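Local coordinates for putative periplasmic protein (Wolinella succinogenes, PDB 3KN3) that probably serves as a periplasmic solute-binding component, perhaps of a tungstate-type ABC transporter, and can bind glutathione, at residues K95-G100 / E111-K116; E105-I110 / R131-E136; K140-E143 / W147-E150. All blocks are in the same frame, centred on the assembly; numbering follows the deposited sequence.

Interaction 1 (K95-G100 / E111-K116)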
# COMPACT_ATOMS: atom_id res chain seq x y z
N LYS A 95 -20.94 -6.46 -9.81
CA LYS A 95 -19.98 -6.14 -10.87
C LYS A 95 -20.60 -5.36 -12.02
O LYS A 95 -20.11 -4.28 -12.39
CB LYS A 95 -19.21 -7.36 -11.37
CG LYS A 95 -20.06 -8.55 -11.71
CD LYS A 95 -19.18 -9.65 -12.30
CE LYS A 95 -18.51 -10.49 -11.23
NZ LYS A 95 -17.56 -11.49 -11.82
N GLN A 96 -21.69 -5.88 -12.58
CA GLN A 96 -22.46 -5.17 -13.60
C GLN A 96 -22.79 -3.74 -13.18
O GLN A 96 -22.71 -2.81 -13.98
CB GLN A 96 -23.74 -5.92 -13.95
CG GLN A 96 -23.50 -7.10 -14.83
CD GLN A 96 -22.52 -6.78 -15.93
OE1 GLN A 96 -21.42 -7.33 -15.97
NE2 GLN A 96 -22.89 -5.87 -16.82
N LYS A 97 -23.15 -3.58 -11.91
CA LYS A 97 -23.58 -2.29 -11.37
C LYS A 97 -22.65 -1.09 -11.66
O LYS A 97 -23.12 0.02 -11.90
CB LYS A 97 -23.78 -2.41 -9.86
CG LYS A 97 -24.58 -1.27 -9.26
CD LYS A 97 -24.75 -1.50 -7.77
CE LYS A 97 -25.89 -0.66 -7.21
NZ LYS A 97 -27.21 -1.10 -7.74
N PHE A 98 -21.33 -1.34 -11.63
CA PHE A 98 -20.33 -0.28 -11.73
C PHE A 98 -19.54 -0.29 -13.03
O PHE A 98 -18.63 0.52 -13.21
CB PHE A 98 -19.36 -0.35 -10.55
CG PHE A 98 -20.02 -0.19 -9.21
CD1 PHE A 98 -19.83 -1.13 -8.21
CD2 PHE A 98 -20.84 0.91 -8.95
CE1 PHE A 98 -20.44 -0.98 -6.96
CE2 PHE A 98 -21.45 1.06 -7.71
CZ PHE A 98 -21.25 0.11 -6.71
N THR A 99 -19.87 -1.20 -13.95
CA THR A 99 -19.06 -1.32 -15.16
C THR A 99 -18.89 0.03 -15.88
O THR A 99 -19.85 0.79 -16.07
CB THR A 99 -19.61 -2.38 -16.12
OG1 THR A 99 -20.94 -2.04 -16.49
CG2 THR A 99 -19.62 -3.75 -15.46
N GLY A 100 -17.65 0.34 -16.26
CA GLY A 100 -17.36 1.58 -16.93
C GLY A 100 -17.17 2.77 -16.00
O GLY A 100 -16.75 3.83 -16.43
N GLU A 111 -23.57 5.91 -2.24
CA GLU A 111 -24.27 6.82 -1.36
C GLU A 111 -25.73 6.99 -1.76
O GLU A 111 -26.64 6.82 -0.94
CB GLU A 111 -23.58 8.18 -1.34
CG GLU A 111 -24.14 9.09 -0.28
CD GLU A 111 -23.47 10.43 -0.28
OE1 GLU A 111 -23.20 10.94 -1.39
OE2 GLU A 111 -23.20 10.97 0.82
N LYS A 112 -25.95 7.33 -3.02
CA LYS A 112 -27.30 7.52 -3.56
C LYS A 112 -28.21 6.33 -3.26
O LYS A 112 -29.29 6.48 -2.68
CB LYS A 112 -27.24 7.82 -5.07
CG LYS A 112 -28.61 7.97 -5.75
CD LYS A 112 -28.51 8.84 -7.02
CE LYS A 112 -28.79 8.05 -8.31
NZ LYS A 112 -30.24 7.88 -8.60
N GLU A 113 -27.77 5.13 -3.63
CA GLU A 113 -28.59 3.95 -3.41
C GLU A 113 -28.46 3.41 -1.98
O GLU A 113 -29.15 2.48 -1.60
CB GLU A 113 -28.26 2.87 -4.43
CG GLU A 113 -28.53 3.31 -5.86
CD GLU A 113 -28.37 2.18 -6.85
OE1 GLU A 113 -27.98 1.08 -6.42
OE2 GLU A 113 -28.63 2.40 -8.05
N GLN A 114 -27.57 4.02 -1.21
CA GLN A 114 -27.28 3.59 0.17
C GLN A 114 -26.93 2.10 0.26
O GLN A 114 -27.57 1.37 1.00
CB GLN A 114 -28.47 3.88 1.09
CG GLN A 114 -28.77 5.36 1.28
CD GLN A 114 -29.79 5.62 2.38
OE1 GLN A 114 -29.45 6.09 3.47
NE2 GLN A 114 -31.06 5.31 2.09
N VAL A 115 -25.95 1.65 -0.51
CA VAL A 115 -25.51 0.26 -0.40
C VAL A 115 -24.54 0.10 0.78
O VAL A 115 -23.80 1.03 1.13
CB VAL A 115 -24.86 -0.28 -1.69
CG1 VAL A 115 -25.69 0.12 -2.90
CG2 VAL A 115 -23.48 0.24 -1.82
N LYS A 116 -24.55 -1.06 1.39
CA LYS A 116 -23.74 -1.29 2.57
C LYS A 116 -22.26 -1.21 2.20
O LYS A 116 -21.80 -1.87 1.28
CB LYS A 116 -24.08 -2.63 3.22
CG LYS A 116 -23.25 -2.97 4.43
CD LYS A 116 -23.68 -2.18 5.68
CE LYS A 116 -25.17 -2.35 6.04
NZ LYS A 116 -25.62 -3.76 6.26

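Interaction 2 (E105-I110 / R131-E136)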
# COMPACT_ATOMS: atom_id res chain seq x y z
N GLU A 105 -17.53 7.90 -9.30
CA GLU A 105 -18.90 7.67 -9.77
C GLU A 105 -19.57 6.54 -9.00
O GLU A 105 -20.75 6.63 -8.66
CB GLU A 105 -18.95 7.38 -11.28
CG GLU A 105 -18.64 8.59 -12.16
CD GLU A 105 -18.46 8.24 -13.64
OE1 GLU A 105 -17.92 7.16 -13.97
OE2 GLU A 105 -18.87 9.06 -14.48
N ALA A 106 -18.81 5.47 -8.75
CA ALA A 106 -19.32 4.34 -8.00
C ALA A 106 -19.64 4.72 -6.55
O ALA A 106 -20.71 4.38 -6.05
CB ALA A 106 -18.33 3.21 -8.03
N PHE A 107 -18.74 5.43 -5.88
CA PHE A 107 -19.00 5.85 -4.52
C PHE A 107 -20.23 6.76 -4.40
O PHE A 107 -21.04 6.58 -3.49
CB PHE A 107 -17.77 6.50 -3.88
CG PHE A 107 -16.77 5.51 -3.36
CD1 PHE A 107 -16.68 4.24 -3.92
CD2 PHE A 107 -15.90 5.86 -2.34
CE1 PHE A 107 -15.75 3.34 -3.46
CE2 PHE A 107 -14.95 4.96 -1.88
CZ PHE A 107 -14.89 3.69 -2.43
N LYS A 108 -20.37 7.71 -5.32
CA LYS A 108 -21.59 8.52 -5.40
C LYS A 108 -22.82 7.64 -5.51
O LYS A 108 -23.84 7.91 -4.88
CB LYS A 108 -21.53 9.48 -6.60
CG LYS A 108 -21.09 10.89 -6.24
CD LYS A 108 -20.13 11.49 -7.27
CE LYS A 108 -19.56 12.82 -6.79
NZ LYS A 108 -18.24 13.16 -7.43
N LEU A 109 -22.72 6.59 -6.32
CA LEU A 109 -23.83 5.68 -6.53
C LEU A 109 -24.14 4.92 -5.25
O LEU A 109 -25.29 4.72 -4.89
CB LEU A 109 -23.50 4.70 -7.66
CG LEU A 109 -24.68 3.81 -8.07
CD1 LEU A 109 -25.89 4.68 -8.40
CD2 LEU A 109 -24.31 2.91 -9.25
N ILE A 110 -23.08 4.47 -4.59
CA ILE A 110 -23.18 3.78 -3.32
C ILE A 110 -23.94 4.64 -2.32
O ILE A 110 -24.85 4.17 -1.64
CB ILE A 110 -21.78 3.42 -2.78
CG1 ILE A 110 -21.21 2.23 -3.55
CG2 ILE A 110 -21.82 3.11 -1.31
CD1 ILE A 110 -19.72 2.02 -3.36
N ARG A 131 -10.41 6.18 3.65
CA ARG A 131 -10.89 7.50 4.02
C ARG A 131 -10.49 8.53 2.97
O ARG A 131 -11.29 9.38 2.59
CB ARG A 131 -10.38 7.90 5.40
CG ARG A 131 -11.06 7.12 6.52
CD ARG A 131 -10.39 7.31 7.88
NE ARG A 131 -10.50 8.67 8.38
CZ ARG A 131 -11.63 9.20 8.85
NH1 ARG A 131 -11.64 10.46 9.29
NH2 ARG A 131 -12.74 8.47 8.89
N GLU A 132 -9.26 8.45 2.49
CA GLU A 132 -8.80 9.35 1.44
C GLU A 132 -9.66 9.21 0.18
O GLU A 132 -10.02 10.20 -0.45
CB GLU A 132 -7.33 9.10 1.11
CG GLU A 132 -6.43 10.31 1.32
CD GLU A 132 -6.64 11.42 0.28
OE1 GLU A 132 -5.62 11.98 -0.19
OE2 GLU A 132 -7.80 11.75 -0.06
N VAL A 133 -10.00 7.98 -0.18
CA VAL A 133 -10.81 7.76 -1.37
C VAL A 133 -12.21 8.41 -1.29
O VAL A 133 -12.66 9.00 -2.29
CB VAL A 133 -10.90 6.27 -1.71
CG1 VAL A 133 -11.78 6.05 -2.94
CG2 VAL A 133 -9.49 5.69 -1.92
N TRP A 134 -12.88 8.30 -0.14
CA TRP A 134 -14.20 8.92 0.07
C TRP A 134 -14.11 10.43 0.00
O TRP A 134 -14.96 11.10 -0.55
CB TRP A 134 -14.84 8.52 1.43
CG TRP A 134 -15.42 7.15 1.42
CD1 TRP A 134 -14.90 6.03 2.00
CD2 TRP A 134 -16.63 6.73 0.76
NE1 TRP A 134 -15.70 4.95 1.74
CE2 TRP A 134 -16.77 5.35 0.99
CE3 TRP A 134 -17.60 7.40 0.02
CZ2 TRP A 134 -17.84 4.63 0.49
CZ3 TRP A 134 -18.66 6.68 -0.47
CH2 TRP A 134 -18.78 5.31 -0.24
N LYS A 135 -13.06 10.96 0.60
CA LYS A 135 -12.79 12.39 0.58
C LYS A 135 -12.66 12.90 -0.86
O LYS A 135 -13.29 13.89 -1.22
CB LYS A 135 -11.51 12.67 1.36
CG LYS A 135 -11.39 14.05 1.93
CD LYS A 135 -10.69 13.97 3.28
CE LYS A 135 -9.48 13.04 3.23
NZ LYS A 135 -8.87 12.84 4.59
N GLU A 136 -11.86 12.21 -1.67
CA GLU A 136 -11.70 12.56 -3.08
C GLU A 136 -13.01 12.42 -3.85
O GLU A 136 -13.30 13.20 -4.75
CB GLU A 136 -10.63 11.69 -3.75
CG GLU A 136 -9.20 11.92 -3.27
CD GLU A 136 -8.16 11.15 -4.09
OE1 GLU A 136 -8.32 11.06 -5.33
OE2 GLU A 136 -7.17 10.65 -3.50

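Interaction 3 (K140-E143 / W147-E150)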
# COMPACT_ATOMS: atom_id res chain seq x y z
N LYS A 140 -16.19 14.33 1.43
CA LYS A 140 -16.41 14.05 2.85
C LYS A 140 -16.41 12.54 3.12
O LYS A 140 -16.72 11.74 2.24
CB LYS A 140 -17.73 14.63 3.32
CG LYS A 140 -18.92 14.03 2.61
CD LYS A 140 -20.19 14.25 3.40
CE LYS A 140 -21.38 13.57 2.73
NZ LYS A 140 -21.16 12.10 2.58
N ILE A 141 -16.05 12.16 4.33
CA ILE A 141 -16.17 10.78 4.74
C ILE A 141 -17.56 10.58 5.30
O ILE A 141 -17.96 11.26 6.23
CB ILE A 141 -15.18 10.43 5.82
CG1 ILE A 141 -13.87 11.19 5.57
CG2 ILE A 141 -15.00 8.92 5.90
CD1 ILE A 141 -12.75 10.34 5.09
N PRO A 142 -18.32 9.65 4.72
CA PRO A 142 -19.72 9.45 5.13
C PRO A 142 -19.85 8.75 6.50
O PRO A 142 -20.71 7.90 6.69
CB PRO A 142 -20.28 8.56 4.01
CG PRO A 142 -19.09 7.78 3.52
CD PRO A 142 -17.89 8.69 3.69
N GLU A 143 -18.98 9.14 7.43
CA GLU A 143 -18.94 8.58 8.78
C GLU A 143 -20.26 8.37 9.51
O GLU A 143 -20.33 7.55 10.41
CB GLU A 143 -18.05 9.46 9.67
CG GLU A 143 -16.67 8.89 9.90
CD GLU A 143 -15.69 9.93 10.41
OE1 GLU A 143 -16.08 10.75 11.26
OE2 GLU A 143 -14.53 9.92 9.96
N TRP A 147 -25.67 3.46 6.09
CA TRP A 147 -25.09 2.37 5.27
C TRP A 147 -23.57 2.22 5.42
O TRP A 147 -22.99 1.25 4.94
CB TRP A 147 -25.45 2.58 3.79
CG TRP A 147 -25.17 3.97 3.35
CD1 TRP A 147 -26.01 5.03 3.40
CD2 TRP A 147 -23.92 4.47 2.84
NE1 TRP A 147 -25.39 6.15 2.94
CE2 TRP A 147 -24.10 5.83 2.58
CE3 TRP A 147 -22.68 3.89 2.56
CZ2 TRP A 147 -23.09 6.63 2.06
CZ3 TRP A 147 -21.68 4.68 2.04
CH2 TRP A 147 -21.89 6.04 1.80
N TYR A 148 -22.94 3.18 6.09
CA TYR A 148 -21.49 3.18 6.26
C TYR A 148 -21.10 2.61 7.63
O TYR A 148 -21.22 3.27 8.65
CB TYR A 148 -20.95 4.61 6.06
CG TYR A 148 -19.45 4.72 6.12
CD1 TYR A 148 -18.81 5.17 7.27
CD2 TYR A 148 -18.68 4.38 5.02
CE1 TYR A 148 -17.41 5.27 7.31
CE2 TYR A 148 -17.31 4.47 5.06
CZ TYR A 148 -16.67 4.91 6.20
OH TYR A 148 -15.29 4.99 6.18
N ILE A 149 -20.63 1.37 7.63
CA ILE A 149 -20.31 0.64 8.85
C ILE A 149 -18.78 0.57 9.08
O ILE A 149 -18.01 0.26 8.16
CB ILE A 149 -20.96 -0.77 8.83
CG1 ILE A 149 -22.42 -0.70 9.25
CG2 ILE A 149 -20.25 -1.74 9.78
CD1 ILE A 149 -23.28 0.13 8.34
N GLU A 150 -18.36 0.86 10.31
CA GLU A 150 -16.96 0.72 10.73
C GLU A 150 -16.80 -0.54 11.59
O GLU A 150 -17.31 -0.62 12.70
CB GLU A 150 -16.51 1.96 11.51
CG GLU A 150 -17.27 3.24 11.12
CD GLU A 150 -16.40 4.49 11.15
OE1 GLU A 150 -16.88 5.55 11.62
OE2 GLU A 150 -15.24 4.42 10.70

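Interaction 1 (K95-G100 / E111-K116)
K97 reaches across to the flat carboxylate of E113, and on the way its CG lies over one face of the F98 ring, 4.2 Å above the plane and toward the rim. At the carboxylate, K97 NZ comes to OE1 of E113 at 2.7 Å. The pair is a salt bridge with a weak hydrogen bond. The exact place of OE1 is doubtful, because the model puts it too near the lysine chain, and the detailed geometry at the carboxylate is uncertain. The two side chains approach from opposite directions. K97 puts CG anti to its backbone N (chi1 -164°), runs straight and bends only at its last torsion (chi4 66°), which turns NZ to the acid. The E113 chain is extended beyond CG, and together they bridge CA atoms 11.3 Å apart. V115 adds a looser apolar touch, with CG1 4.4 Å from K97 CE. Q114 is the first residue to leave helical angles, with positive phi in a Schellman motif. The contact thus ties the weakly bonded helix 93-98 to the C-terminal end of helix 103-113. F98, next to K97, packs on A106, L109 and I110 and so sets helix 93-98 on helix 103-113. It also touches strands 168-172 and 190-193 of the sheet of this lobe. An ion pair this near the surface, between partly exposed and exposed residues, is probably a modest electrostatic tie.

Interaction 2 (E105-I110 / R131-E136)
I110, which touches W134 across the contact, gives its backbone N to A106 O at 2.8 Å, the shortest backbone hydrogen bond within the two segments. That bond belongs to helix 103-113. The contact itself is an apolar helix-helix crossing in one α/β lobe of the periplasmic binding protein fold. The axes of 105-110 and 131-136 approach to 10.2 Å at a crossing angle of -87°, nearly perpendicular. F107 and W134 fill the crossing. Their planes are tilted by 33°, and the centroid of the F107 ring is 3.9 Å from that of the indole six-membered ring, so the pair is oblique. F107 CD2 stands 3.1 Å above the centre of the indole ring. In return, W134 CZ2 lies over the F107 face, toward its rim. F107 takes CG anti to its carbonyl carbon (chi1 -81°), which swings the ring toward the other helix. V133, one residue before W134, brings CG1 obliquely to F107 CE2 at 3.5 Å. All four touching residues are buried. W134 also meets F117 and Y148 edge-to-face, so the indole of helix 125-138 touches strands 117-119 and 148-150 as well as F107. V133 has its side chain about 9 Å from that of T126, a glutathione-site residue, though no ligand is bound here. At the I110 end, CG2 lies at the indole edge, in its plane, 3.9 Å from W134 CH2.

Interaction 3 (K140-E143 / W147-E150)
P142 stands over one face of the Y148 ring and also meets W147, so two aromatic side chains share one proline. Its CG lies 4.1 Å from the centroid of the Y148 ring, 25° off the ring normal, a CH-pi contact. CG is offset toward the rim and is nearest Y148 CD2. The proline crosses both aromatic side chains at about a right angle. At W147 the approach is oblique, with P142 CG 3.7 Å from CH2 of the indole. One face of that indole carries Y148 CB, 3.9 Å above the plane and toward the rim. With chi1 at -176° the Y148 ring points away from its own N and lies against P142 and E143. There E143 CA comes obliquely to Y148 CD1 at 3.7 Å, and P142 O lies 3.4 Å from Y148 CB. I141 CG2 touches the far end of the tyrosine, 4.0 Å from Y148 OH. That hydroxyl is hydrogen-bonded to E130. E143 and E150 run past each other obliquely: E143 CG meets E150 OE1 at 3.8 Å. Their carboxylates, 5.2 Å apart between E143 OE2 and E150 OE1, would repel if both are charged. The salt bridge of E143 OE2 to R131 probably offsets this.

Strand 148-150 is an outermost strand of the five-stranded sheet, parallel to strand 117-119. Strand 117-119, helix 125-138 and strand 148-150 form a beta-alpha-beta crossover, with loop 140-143 in its second connection. W147 and I149 pair by backbone with strand 117-119, while P142 also packs on W134 of the helix. W147 also packs on E111 of helix 103-113.

All three interactions lie in one lobe and meet around helix 103-113. The centres of interactions 2 and 3 are about 10 Å apart, those of 1 and 2 about 11 Å, and those of 1 and 3 about 15 Å. V115 N of interaction 1 is 3.0 Å from I110 O of interaction 2, a probable hydrogen bond. E111 OE2 forms a salt bridge to K140 NZ of interaction 3 at 2.9 Å. I110 CG2 is also 3.7 Å from W147 CZ3, joining interactions 2 and 3. Toward the glutathione site, empty in this model, the E150 side chain is about 8 Å from that of R120. Interaction 1 lies away from this site, at the surface.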